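Local structure of 27kDa outer membrane protein (Silicibacter pomeroyi, 3GYK) at residues A[92-95]-A[96-100]. The protein is probably a thioredoxin-fold oxidoreductase of the DsbA type, the crystallised piece being its DSBA-like thioredoxin domain. Numbering follows the deposited sequence.
Sequences MGMS and GKANE. With SO4 (sulfate ion), chain G; SO4 (sulfate ion), chain E.
M94, a selenomethionine, packs against A98 in a local apolar contact round the loop that joins helix 84-92 to helix 100-109. Its side chain cuts across the inside of the turn: SE lies 4.0 Å from A98 CB, and the terminal CE comes 3.5 Å from K97 O. CG stands between the backbone N and the carbonyl carbon of M94 (chi1 83°), and the bend at chi3 (-77°) turns CE to the K97 carbonyl; CG itself is 3.6 Å from G96 O. R38 of helix 35-50 and R105 and I106 of helix 100-109 also touch the M94 side chain, so the buried residue sits where loop and helices meet. The loop belongs to the helical part that DsbA-like proteins insert into the thioredoxin fold. It is tied back by side chains at or just before the start of helix 35-50, where the probable CxxC redox motif lies: R38 NH2 bonds to G96 O, and N33 OD1 accepts from A98 N. The backbone of G96 has a positive phi, which glycine accommodates readily. Two sulfates, probably from the crystallisation liquor, bind the loop at separate places. One accepts a bond from S95 N (2.9 Å to O2, 156° at the hydrogen). The other is held by K97, whose extended chain carries NZ to 2.8 Å from O4 with a weaker bond to O3, and by N99, whose ND2 reaches the same O3 at 2.9 Å. Both polar atoms of the N99 amide are used: while ND2 holds the sulfate, N99 is the N-cap of helix 100-109, its OD1 accepting from G102 N.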
loop_
_atom_site.group_PDB
_atom_site.type_symbol
_atom_site.label_atom_id
_atom_site.label_comp_id
_atom_site.label_asym_id
_atom_site.label_seq_id
_atom_site.Cartn_x
_atom_site.Cartn_y
_atom_site.Cartn_z
HETATM N N MSE A 92 3.187 -6.732 -6.732
HETATM C CA MSE A 92 2.740 -7.602 -5.655
HETATM C C MSE A 92 2.367 -9.009 -6.157
HETATM O O MSE A 92 2.452 -9.992 -5.397
HETATM C CB MSE A 92 1.622 -6.886 -4.861
HETATM C CG MSE A 92 1.377 -7.400 -3.497
HETATM SE SE MSE A 92 2.952 -7.357 -2.328
HETATM C CE MSE A 92 2.907 -5.554 -1.636
ATOM N N GLY A 93 2.043 -9.131 -7.455
ATOM C CA GLY A 93 1.716 -10.422 -8.053
ATOM C C GLY A 93 2.842 -11.085 -8.831
ATOM O O GLY A 93 2.647 -12.121 -9.495
HETATM N N MSE A 94 4.034 -10.508 -8.758
HETATM C CA MSE A 94 5.164 -11.006 -9.546
HETATM C C MSE A 94 5.741 -12.323 -9.014
HETATM O O MSE A 94 5.549 -12.675 -7.850
HETATM C CB MSE A 94 6.274 -9.964 -9.626
HETATM C CG MSE A 94 7.189 -9.945 -8.423
HETATM SE SE MSE A 94 8.287 -8.377 -8.464
HETATM C CE MSE A 94 9.577 -8.956 -9.835
ATOM N N SER A 95 6.464 -13.027 -9.872
ATOM C CA SER A 95 7.174 -14.226 -9.456
ATOM C C SER A 95 8.630 -13.819 -9.201
ATOM O O SER A 95 9.226 -13.096 -9.994
ATOM C CB SER A 95 7.053 -15.288 -10.535
ATOM O OG SER A 95 7.712 -16.477 -10.146
ATOM N N GLY A 96 9.191 -14.218 -8.068
ATOM C CA GLY A 96 10.577 -13.848 -7.788
ATOM C C GLY A 96 10.736 -12.499 -7.117
ATOM O O GLY A 96 9.750 -11.808 -6.813
ATOM N N LYS A 97 11.993 -12.121 -6.900
ATOM C CA LYS A 97 12.316 -11.020 -6.006
ATOM C C LYS A 97 12.065 -9.653 -6.617
ATOM O O LYS A 97 12.402 -9.406 -7.784
ATOM C CB LYS A 97 13.778 -11.084 -5.570
ATOM C CG LYS A 97 14.129 -10.077 -4.471
ATOM C CD LYS A 97 15.492 -10.380 -3.855
ATOM C CE LYS A 97 15.875 -9.323 -2.815
ATOM N NZ LYS A 97 17.283 -9.590 -2.393
ATOM N N ALA A 98 11.512 -8.766 -5.800
ATOM C CA ALA A 98 11.436 -7.367 -6.162
ATOM C C ALA A 98 12.795 -6.723 -5.885
ATOM O O ALA A 98 13.094 -6.285 -4.773
ATOM C CB ALA A 98 10.317 -6.660 -5.409
ATOM N N ASN A 99 13.621 -6.697 -6.918
ATOM C CA ASN A 99 14.904 -6.034 -6.876
ATOM C C ASN A 99 14.994 -5.128 -8.118
ATOM O O ASN A 99 14.037 -5.047 -8.894
ATOM C CB ASN A 99 16.042 -7.067 -6.855
ATOM C CG ASN A 99 15.985 -8.059 -8.037
ATOM O OD1 ASN A 99 15.282 -7.852 -9.036
ATOM N ND2 ASN A 99 16.742 -9.138 -7.918
ATOM N N GLU A 100 16.114 -4.441 -8.289
ATOM C CA GLU A 100 16.210 -3.428 -9.344
ATOM C C GLU A 100 15.822 -3.994 -10.716
ATOM O O GLU A 100 15.004 -3.399 -11.430
ATOM C CB GLU A 100 17.611 -2.792 -9.371
ATOM C CG GLU A 100 17.861 -1.883 -10.584
ATOM C CD GLU A 100 19.160 -1.102 -10.491
ATOM O OE1 GLU A 100 19.762 -1.080 -9.398
ATOM O OE2 GLU A 100 19.576 -0.502 -11.503
HETATM S S SO4 G . 6.168 -12.268 -13.176
HETATM O O1 SO4 G . 5.545 -13.557 -12.890
HETATM O O2 SO4 G . 7.447 -12.135 -12.491
HETATM O O3 SO4 G . 6.373 -12.119 -14.617
HETATM O O4 SO4 G . 5.229 -11.217 -12.791
HETATM S S SO4 E . 19.317 -9.776 -5.307
HETATM O O1 SO4 E . 19.098 -11.036 -6.002
HETATM O O2 SO4 E . 20.423 -9.057 -5.934
HETATM O O3 SO4 E . 18.109 -8.971 -5.369
HETATM O O4 SO4 E . 19.640 -10.054 -3.912
#